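PDB 4NRH: CopN from Chlamydia pneumoniae, which probably acts as a gatekeeper of type III secretion, joining with the chaperone Scc3 to direct the secretion of translocator proteins. Local coordinates for residues Ser24-Ile29 / Asn106-Ser111; Lys59-Gln64 / Gly98-Gly103; Leu18-Ala23 / Glu33-Arg38; Ser127-Val132 / Ser160-Gly165. All blocks are in the same frame, centred on the assembly; numbering follows the deposited sequence.

In the fold
All four contacts join helices or their connecting loops in an all-helical, elongated chain, and interactions 1 to 3 belong to its HrpJ-like part. Interaction 3 closes first, between helices 18-24 and 31-40; the loop between them enters interaction 1, and a sodium ion is common to both, their centres about 14 Å apart. Interaction 2 falls between the two segments of interaction 1; the centres of interactions 1 and 2 are about 12 Å apart, and Leu63 touches Asn26, Glu28, Ile29 and Leu108. Interaction 4 comes last and lies nearest the chain centre, its centre about 27 Å from that of interaction 3. Ile107 of interaction 1 packs on Tyr129 and Phe161 of interaction 4; the contacts thus form a connected series.

Interaction 1 of 4, residues Ser24-Ile29 / Asn106-Ser111; sequences SGNSEI and NILFAS. With NA (sodium ion), chain E.
Asn26 OD1, on a side-chain amide that packs against Leu108, is gripped by two N-H groups. Glu28 N donates to Asn26 OD1 over 3.0 Å, tilted 23° from the carbonyl plane, and so closes an Asx turn; Gln112 NE2, from the same helix as Leu108, supplies the second bond. Because Asn26 CG stands anti to the backbone N (chi1 -170°), the amide is swung toward Leu108. Its nitrogen end, Asn26 ND2, comes to 3.3 Å from Leu108 CD2, the two side chains meeting at about a right angle. The other methyl of the fork, Leu108 CD1, lies 3.7 Å from Glu28 OE2, at the end of an extended chain whose carboxylate is paired with Arg126 and also accepts from Gln112. Phe109 covers the start of the loop: its edge meets the side chain of Asn26, CE1 to CB 4.0 Å, while Phe109 CD1 lies 3.4 Å from Gly25 O. The type I turn from Asn26 to Ile29 also contributes two ligands to the sodium ion, Asn26 O at 2.4 Å and Ile29 O at 2.5 Å, beside Ala23 O and three waters. One residue thus serves two tasks, its side chain shaping the turn and its carbonyl binding the ion, while polar coupling to helix 108-115 runs through Gln112.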
# COMPACT_ATOMS: atom_id res chain seq x y z
N SER A 24 32.21 15.34 -0.95
CA SER A 24 31.78 15.57 -2.33
C SER A 24 30.27 15.43 -2.54
O SER A 24 29.65 16.30 -3.16
CB SER A 24 32.51 14.60 -3.26
OG SER A 24 32.14 14.83 -4.61
N GLY A 25 29.69 14.35 -2.04
CA GLY A 25 28.26 14.13 -2.19
C GLY A 25 27.47 14.42 -0.93
O GLY A 25 26.30 14.07 -0.83
N ASN A 26 28.13 15.05 0.04
CA ASN A 26 27.50 15.33 1.33
C ASN A 26 27.27 16.83 1.50
O ASN A 26 28.22 17.59 1.67
CB ASN A 26 28.38 14.79 2.46
CG ASN A 26 27.69 14.81 3.82
OD1 ASN A 26 26.81 15.63 4.08
ND2 ASN A 26 28.10 13.91 4.70
N SER A 27 26.01 17.24 1.45
CA SER A 27 25.67 18.66 1.45
C SER A 27 25.70 19.29 2.84
O SER A 27 25.46 20.49 2.98
CB SER A 27 24.28 18.86 0.83
OG SER A 27 23.28 18.23 1.61
N GLU A 28 25.98 18.50 3.87
CA GLU A 28 26.02 19.03 5.23
C GLU A 28 27.43 19.20 5.77
O GLU A 28 27.61 19.59 6.93
CB GLU A 28 25.21 18.13 6.17
CG GLU A 28 23.71 18.20 5.97
CD GLU A 28 22.95 17.27 6.89
OE1 GLU A 28 22.62 17.70 8.02
OE2 GLU A 28 22.68 16.12 6.49
N ILE A 29 28.43 18.92 4.95
CA ILE A 29 29.82 19.13 5.36
C ILE A 29 30.73 19.36 4.15
O ILE A 29 30.45 18.90 3.05
CB ILE A 29 30.34 17.94 6.20
CG1 ILE A 29 31.50 18.38 7.10
CG2 ILE A 29 30.76 16.78 5.30
CD1 ILE A 29 31.74 17.46 8.27
N ASN A 106 23.52 6.25 8.28
CA ASN A 106 23.17 5.30 7.23
C ASN A 106 22.04 5.77 6.32
O ASN A 106 21.77 5.16 5.28
CB ASN A 106 22.80 3.95 7.84
CG ASN A 106 23.99 3.25 8.47
OD1 ASN A 106 25.14 3.62 8.22
ND2 ASN A 106 23.73 2.23 9.28
N ILE A 107 21.37 6.86 6.70
CA ILE A 107 20.32 7.44 5.87
C ILE A 107 20.66 8.89 5.54
O ILE A 107 19.78 9.67 5.16
CB ILE A 107 18.94 7.38 6.56
CG1 ILE A 107 18.96 8.16 7.87
CG2 ILE A 107 18.53 5.93 6.79
CD1 ILE A 107 17.59 8.44 8.44
N LEU A 108 21.93 9.23 5.70
CA LEU A 108 22.42 10.59 5.49
C LEU A 108 22.10 11.13 4.10
O LEU A 108 21.48 12.19 3.97
CB LEU A 108 23.94 10.63 5.72
CG LEU A 108 24.60 11.99 5.95
CD1 LEU A 108 23.99 12.69 7.15
CD2 LEU A 108 26.09 11.80 6.15
N PHE A 109 22.53 10.41 3.07
CA PHE A 109 22.38 10.87 1.69
C PHE A 109 20.92 10.84 1.23
O PHE A 109 20.49 11.69 0.45
CB PHE A 109 23.24 10.03 0.75
CG PHE A 109 24.71 10.10 1.07
CD1 PHE A 109 25.38 11.31 1.02
CD2 PHE A 109 25.41 8.96 1.42
CE1 PHE A 109 26.73 11.38 1.32
CE2 PHE A 109 26.76 9.02 1.71
CZ PHE A 109 27.42 10.23 1.66
N ALA A 110 20.17 9.86 1.72
CA ALA A 110 18.74 9.78 1.43
C ALA A 110 18.02 10.99 2.00
O ALA A 110 17.18 11.60 1.34
CB ALA A 110 18.16 8.49 1.98
N SER A 111 18.36 11.33 3.24
CA SER A 111 17.73 12.45 3.92
C SER A 111 18.01 13.77 3.22
O SER A 111 17.16 14.65 3.18
CB SER A 111 18.22 12.53 5.37
OG SER A 111 19.59 12.89 5.43
NA NA E . 29.83 19.00 0.60
O HOH W 1 28.35 18.45 -1.52
O HOH W 2 31.77 19.88 -0.19
O HOH W 3 28.69 21.44 1.50

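Interaction 2 of 4, residues Lys59-Gln64 / Gly98-Gly103; sequences KDPALQ and GRTAIG
Ala62 and Ala101 bring the first turns of helices 61-74 and 99-105 so close that their CA atoms are 4.5 Å apart, a close approach consistent with the small side chains of both residues. The meeting is largely one of alpha carbon and methyl against carbonyl: Ala101 CB rests 4.0 Å from Pro61 O, and in return Ala62 CA lies 3.9 Å from Ala101 O. Pro61 provides the broader apolar surface. Its ring passes at a slant to Thr100, with Pro61 CG 4.1 Å from Thr100 CG2, a methyl brought there by its position anti to the backbone N. The start of helix 61-74 is capped: Asp60 is the N-cap, and its OD1 accepts from Ala62 N at 2.9 Å on the anti side of the carboxylate, while Pro61, which has no N-H to satisfy, occupies the first turn. In the partner segment, Gly98, with positive phi (57°), leaves helix 80-97, and its carbonyl oxygen accepts from both Ala101 N and Ile102 N. Helix 80-97 also borders the contact, through Phe97 on Pro61 and His93 on Ala101.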
# COMPACT_ATOMS: atom_id res chain seq x y z
N LYS A 59 27.99 19.76 14.86
CA LYS A 59 26.79 19.78 15.70
C LYS A 59 25.98 18.49 15.61
O LYS A 59 25.52 17.97 16.63
CB LYS A 59 25.91 20.97 15.32
CG LYS A 59 24.51 20.93 15.90
CD LYS A 59 23.61 21.98 15.26
CE LYS A 59 22.32 22.15 16.04
NZ LYS A 59 22.56 22.73 17.39
N ASP A 60 25.82 17.97 14.40
CA ASP A 60 24.98 16.79 14.19
C ASP A 60 25.77 15.50 14.39
O ASP A 60 26.80 15.30 13.76
CB ASP A 60 24.36 16.82 12.79
CG ASP A 60 23.27 15.78 12.61
OD1 ASP A 60 23.61 14.59 12.43
OD2 ASP A 60 22.08 16.15 12.64
N PRO A 61 25.28 14.63 15.29
CA PRO A 61 25.91 13.35 15.64
C PRO A 61 26.24 12.47 14.43
O PRO A 61 27.26 11.78 14.45
CB PRO A 61 24.85 12.67 16.52
CG PRO A 61 24.11 13.80 17.14
CD PRO A 61 24.06 14.88 16.09
N ALA A 62 25.39 12.49 13.41
CA ALA A 62 25.63 11.71 12.20
C ALA A 62 26.86 12.21 11.46
O ALA A 62 27.67 11.42 10.97
CB ALA A 62 24.41 11.74 11.30
N LEU A 63 26.99 13.53 11.38
CA LEU A 63 28.15 14.15 10.74
C LEU A 63 29.39 14.00 11.63
O LEU A 63 30.51 13.89 11.12
CB LEU A 63 27.88 15.62 10.43
CG LEU A 63 27.12 15.93 9.13
CD1 LEU A 63 27.85 15.33 7.93
CD2 LEU A 63 25.68 15.46 9.19
N GLN A 64 29.19 14.02 12.94
CA GLN A 64 30.27 13.75 13.88
C GLN A 64 30.84 12.36 13.63
O GLN A 64 32.06 12.17 13.62
CB GLN A 64 29.78 13.86 15.33
CG GLN A 64 29.33 15.25 15.76
CD GLN A 64 28.73 15.26 17.15
OE1 GLN A 64 28.66 14.23 17.81
NE2 GLN A 64 28.29 16.43 17.59
N GLY A 98 25.07 5.70 19.83
CA GLY A 98 24.41 4.54 19.25
C GLY A 98 23.71 4.83 17.94
O GLY A 98 24.32 5.31 16.99
N ARG A 99 22.41 4.51 17.89
CA ARG A 99 21.63 4.66 16.67
C ARG A 99 21.50 6.12 16.24
O ARG A 99 21.31 6.41 15.05
CB ARG A 99 20.24 4.05 16.85
CG ARG A 99 19.55 3.74 15.54
CD ARG A 99 18.11 3.33 15.74
NE ARG A 99 17.46 3.03 14.47
CZ ARG A 99 16.20 3.34 14.17
NH1 ARG A 99 15.44 3.96 15.06
NH2 ARG A 99 15.71 3.03 12.98
N THR A 100 21.58 7.03 17.20
CA THR A 100 21.52 8.46 16.92
C THR A 100 22.66 8.87 15.99
O THR A 100 22.52 9.81 15.20
CB THR A 100 21.57 9.29 18.22
OG1 THR A 100 20.54 8.85 19.11
CG2 THR A 100 21.39 10.77 17.93
N ALA A 101 23.77 8.15 16.07
CA ALA A 101 24.91 8.42 15.20
C ALA A 101 24.93 7.50 13.98
O ALA A 101 24.94 7.97 12.84
CB ALA A 101 26.21 8.27 15.98
N ILE A 102 24.92 6.19 14.21
CA ILE A 102 25.08 5.22 13.14
C ILE A 102 23.83 5.09 12.27
O ILE A 102 23.92 5.07 11.04
CB ILE A 102 25.44 3.83 13.69
CG1 ILE A 102 26.65 3.92 14.61
CG2 ILE A 102 25.71 2.85 12.56
CD1 ILE A 102 27.90 4.44 13.93
N GLY A 103 22.67 5.01 12.91
CA GLY A 103 21.41 4.92 12.19
C GLY A 103 21.15 6.14 11.32
O GLY A 103 20.72 6.01 10.18

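Interaction 3 of 4, residues Leu18-Ala23 / Glu33-Arg38; sequences LADKYA and ELRGLR. With NA (sodium ion), chain E.
Leu34 and Ala19 face each other inside a helix-loop-helix hairpin, where helices 18-24 and 31-40 run at 132° to one another with the segment axes 9.4 Å apart. The connecting loop, together with Ala23 O at the end of the first helix, binds the sodium ion, so the hairpin and the ion site share the same turn of chain. Followed outward, Leu34 meets the first helix at its root and at one methyl. Its CB lies 4.0 Å from Ala19 CB; with CG anti to the carbonyl carbon (chi1 -76°), the branch then reaches obliquely in toward the first helix, and CD1 settles 3.6 Å from Ala19 O and 3.7 Å from Tyr22 CB. Ala23 CB stands a little farther from the same methyl, whereas the second one, CD2, turns to Ile29 in the sodium-binding loop. The phenol of Tyr22 leads away from this apolar patch, and its hydroxyl bonds to Gln73 on helix 61-74.

Arg35 covers the neighbouring part of the interface. Its CG packs 3.7 Å from Ala19 CB, after which the chain bends at chi3 and carries the guanidinium over to Asp20. NH1 has a second acidic partner in Asp17, and NH2 bonds to Gln32 OE1, so the group is tied at several points and its rotation is probably restricted. The salt bridge itself is edge-on for the arginine only: Arg35 NH1 reaches Asp20 OD1 at 2.8 Å from above the carboxylate, whose plane is turned 88° from the guanidinium.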
# COMPACT_ATOMS: atom_id res chain seq x y z
N LEU A 18 41.44 13.26 0.52
CA LEU A 18 40.43 12.39 1.13
C LEU A 18 39.25 13.17 1.70
O LEU A 18 38.11 12.71 1.63
CB LEU A 18 41.06 11.52 2.22
CG LEU A 18 40.12 10.51 2.87
CD1 LEU A 18 39.54 9.56 1.84
CD2 LEU A 18 40.83 9.74 3.97
N ALA A 19 39.53 14.33 2.29
CA ALA A 19 38.48 15.16 2.88
C ALA A 19 37.44 15.58 1.85
O ALA A 19 36.24 15.58 2.13
CB ALA A 19 39.09 16.38 3.54
N ASP A 20 37.91 15.92 0.65
CA ASP A 20 37.02 16.31 -0.44
C ASP A 20 36.14 15.15 -0.90
O ASP A 20 35.00 15.36 -1.31
CB ASP A 20 37.83 16.86 -1.61
CG ASP A 20 38.51 18.17 -1.28
OD1 ASP A 20 38.12 18.82 -0.29
OD2 ASP A 20 39.46 18.55 -2.01
N LYS A 21 36.67 13.93 -0.84
CA LYS A 21 35.92 12.75 -1.26
C LYS A 21 34.77 12.46 -0.30
O LYS A 21 33.67 12.11 -0.74
CB LYS A 21 36.84 11.53 -1.38
CG LYS A 21 37.92 11.66 -2.44
CD LYS A 21 38.86 10.47 -2.42
CE LYS A 21 39.99 10.64 -3.42
NZ LYS A 21 39.48 10.80 -4.81
N TYR A 22 35.03 12.59 0.99
CA TYR A 22 33.99 12.45 2.01
C TYR A 22 32.88 13.47 1.81
O TYR A 22 31.70 13.16 1.96
CB TYR A 22 34.59 12.59 3.41
CG TYR A 22 35.00 11.29 4.06
CD1 TYR A 22 36.24 10.73 3.80
CD2 TYR A 22 34.16 10.64 4.95
CE1 TYR A 22 36.63 9.54 4.40
CE2 TYR A 22 34.53 9.46 5.56
CZ TYR A 22 35.77 8.91 5.28
OH TYR A 22 36.14 7.73 5.88
N ALA A 23 33.27 14.70 1.49
CA ALA A 23 32.35 15.83 1.44
C ALA A 23 31.68 16.02 0.08
O ALA A 23 30.72 16.77 -0.04
CB ALA A 23 33.07 17.10 1.84
N GLU A 33 35.94 22.00 6.19
CA GLU A 33 35.52 21.79 7.57
C GLU A 33 36.12 20.51 8.15
O GLU A 33 36.41 20.44 9.35
CB GLU A 33 34.00 21.76 7.67
CG GLU A 33 33.35 23.12 7.50
CD GLU A 33 31.88 23.03 7.13
OE1 GLU A 33 31.35 21.91 7.05
OE2 GLU A 33 31.26 24.10 6.91
N LEU A 34 36.31 19.50 7.31
CA LEU A 34 36.92 18.25 7.75
C LEU A 34 38.41 18.43 8.01
O LEU A 34 38.93 17.94 9.01
CB LEU A 34 36.69 17.15 6.71
CG LEU A 34 35.29 16.54 6.68
CD1 LEU A 34 35.13 15.59 5.51
CD2 LEU A 34 35.00 15.82 7.99
N ARG A 35 39.09 19.14 7.11
CA ARG A 35 40.51 19.42 7.28
C ARG A 35 40.74 20.35 8.48
O ARG A 35 41.74 20.23 9.18
CB ARG A 35 41.10 20.04 6.01
CG ARG A 35 41.21 19.08 4.85
CD ARG A 35 41.94 19.71 3.67
NE ARG A 35 41.16 20.78 3.05
CZ ARG A 35 40.33 20.60 2.03
NH1 ARG A 35 40.18 19.39 1.50
NH2 ARG A 35 39.66 21.62 1.52
N GLY A 36 39.80 21.27 8.69
CA GLY A 36 39.87 22.18 9.82
C GLY A 36 39.84 21.43 11.14
O GLY A 36 40.54 21.78 12.09
N LEU A 37 39.01 20.39 11.20
CA LEU A 37 38.92 19.54 12.38
C LEU A 37 40.21 18.75 12.56
O LEU A 37 40.73 18.63 13.67
CB LEU A 37 37.72 18.59 12.26
CG LEU A 37 37.55 17.56 13.38
CD1 LEU A 37 37.49 18.24 14.74
CD2 LEU A 37 36.32 16.71 13.14
N ARG A 38 40.71 18.21 11.45
CA ARG A 38 41.97 17.47 11.44
C ARG A 38 43.14 18.31 11.93
O ARG A 38 43.97 17.84 12.71
CB ARG A 38 42.26 16.95 10.03
CG ARG A 38 43.56 16.17 9.91
CD ARG A 38 44.01 16.09 8.46
NE ARG A 38 44.31 17.41 7.92
CZ ARG A 38 44.59 17.65 6.65
NH1 ARG A 38 44.61 16.66 5.77
NH2 ARG A 38 44.85 18.89 6.25
NA NA E . 29.83 19.00 0.60
O HOH W 1 28.35 18.45 -1.52
O HOH W 2 31.77 19.88 -0.19
O HOH W 3 28.69 21.44 1.50

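Interaction 4 of 4, residues Ser127-Val132 / Ser160-Gly165; sequences SLYLEV and SFLMKG
Helices 122-133 and 152-172 cross in the middle of the chain as part of its buried all-helical core, and Tyr129 and Leu162 lie at the crossing. Over the short segments the axes are inclined by 66° and approach to 10.4 Å, a distance bridged by the side chains of both helices. Leu162 and Tyr129 supply most of that layer. The two methyls of Leu162 are divided between partners: CD1 lies 4.2 Å from Val132 CG2, whereas CD2 meets Leu128 CD2 at 4.2 Å and Tyr129 CD1 at 4.1 Å. The leucine and tyrosine side chains slide past each other in opposite directions, which takes the phenol ring across the partner helix, close against its backbone.

Tyr129 has CG anti to the backbone N (chi1 -180°), and that torsion sends the ring to Gly165. Since glycine has no side chain, Tyr129 CE1 can come within 3.5 Å of Gly165 CA. The ring edge also faces the carbonyl of Leu162, with Tyr129 CE1 3.8 Å from Leu162 O, near the ring plane. At the tip, Tyr129 OH stands 2.8 Å from Gly165 O. Nearer the root, Tyr129 CB packs on Phe161 CE2 at 4.0 Å, and Ile107 touches both aromatic residues.

Met163, on the far side of helix 152-172, touches Asp24 of the bound chaperone chain, so this helix serves the core and the partner surface together. Such a steep crossing, sealed by leucine, valine and aromatic side chains, is consistent with the helical bundles from which gatekeepers of the YopN/MxiC family are built.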
# COMPACT_ATOMS: atom_id res chain seq x y z
N SER A 127 15.80 12.76 12.15
CA SER A 127 15.19 12.74 13.47
C SER A 127 13.82 12.06 13.42
O SER A 127 13.49 11.25 14.28
CB SER A 127 15.07 14.15 14.04
OG SER A 127 14.45 14.14 15.31
N LEU A 128 13.03 12.42 12.41
CA LEU A 128 11.73 11.80 12.20
C LEU A 128 11.83 10.30 11.95
O LEU A 128 11.11 9.51 12.56
CB LEU A 128 10.99 12.46 11.04
CG LEU A 128 9.67 11.79 10.68
CD1 LEU A 128 8.61 12.07 11.73
CD2 LEU A 128 9.19 12.22 9.30
N TYR A 129 12.73 9.91 11.05
CA TYR A 129 12.95 8.50 10.74
C TYR A 129 13.30 7.70 11.99
O TYR A 129 12.77 6.62 12.22
CB TYR A 129 14.05 8.32 9.69
CG TYR A 129 14.30 6.87 9.33
CD1 TYR A 129 13.49 6.22 8.41
CD2 TYR A 129 15.33 6.16 9.93
CE1 TYR A 129 13.71 4.89 8.09
CE2 TYR A 129 15.56 4.84 9.61
CZ TYR A 129 14.74 4.21 8.69
OH TYR A 129 14.97 2.89 8.37
N LEU A 130 14.21 8.25 12.79
CA LEU A 130 14.63 7.61 14.04
C LEU A 130 13.45 7.45 15.00
O LEU A 130 13.31 6.43 15.65
CB LEU A 130 15.75 8.41 14.70
CG LEU A 130 17.16 7.85 14.54
CD1 LEU A 130 17.44 7.48 13.08
CD2 LEU A 130 18.20 8.83 15.05
N GLU A 131 12.61 8.48 15.08
CA GLU A 131 11.43 8.44 15.93
C GLU A 131 10.40 7.41 15.44
O GLU A 131 9.85 6.65 16.23
CB GLU A 131 10.78 9.82 16.02
CG GLU A 131 9.50 9.84 16.85
CD GLU A 131 8.87 11.21 16.93
OE1 GLU A 131 9.42 12.16 16.33
OE2 GLU A 131 7.82 11.35 17.60
N VAL A 132 10.15 7.41 14.13
CA VAL A 132 9.17 6.52 13.53
C VAL A 132 9.57 5.05 13.69
O VAL A 132 8.75 4.21 14.07
CB VAL A 132 8.97 6.83 12.03
CG1 VAL A 132 8.22 5.69 11.34
CG2 VAL A 132 8.24 8.14 11.86
N SER A 160 7.46 8.67 1.45
CA SER A 160 8.37 7.99 0.54
C SER A 160 9.78 7.93 1.12
O SER A 160 10.49 6.93 0.95
CB SER A 160 8.40 8.69 -0.82
OG SER A 160 7.14 8.60 -1.46
N PHE A 161 10.19 9.00 1.80
CA PHE A 161 11.48 9.02 2.48
C PHE A 161 11.54 7.93 3.55
O PHE A 161 12.55 7.25 3.70
CB PHE A 161 11.75 10.38 3.12
CG PHE A 161 12.85 10.37 4.13
CD1 PHE A 161 14.17 10.18 3.74
CD2 PHE A 161 12.58 10.52 5.48
CE1 PHE A 161 15.19 10.16 4.67
CE2 PHE A 161 13.59 10.50 6.42
CZ PHE A 161 14.90 10.32 6.01
N LEU A 162 10.45 7.79 4.30
CA LEU A 162 10.35 6.79 5.35
C LEU A 162 10.48 5.38 4.78
O LEU A 162 11.17 4.54 5.34
CB LEU A 162 9.03 6.94 6.11
CG LEU A 162 8.87 8.20 6.96
CD1 LEU A 162 7.53 8.20 7.68
CD2 LEU A 162 10.01 8.32 7.96
N MET A 163 9.80 5.14 3.66
CA MET A 163 9.85 3.85 2.98
C MET A 163 11.26 3.56 2.46
O MET A 163 11.74 2.43 2.56
CB MET A 163 8.85 3.81 1.83
CG MET A 163 7.40 3.83 2.26
SD MET A 163 6.91 2.31 3.10
CE MET A 163 7.11 1.12 1.78
N LYS A 164 11.90 4.58 1.91
CA LYS A 164 13.25 4.44 1.37
C LYS A 164 14.24 4.09 2.48
O LYS A 164 15.11 3.24 2.31
CB LYS A 164 13.68 5.72 0.66
CG LYS A 164 15.14 5.75 0.24
CD LYS A 164 15.41 4.78 -0.90
CE LYS A 164 16.86 4.84 -1.35
NZ LYS A 164 17.13 3.90 -2.47
N GLY A 165 14.10 4.77 3.62
CA GLY A 165 14.93 4.51 4.78
C GLY A 165 14.76 3.11 5.33
O GLY A 165 15.73 2.44 5.67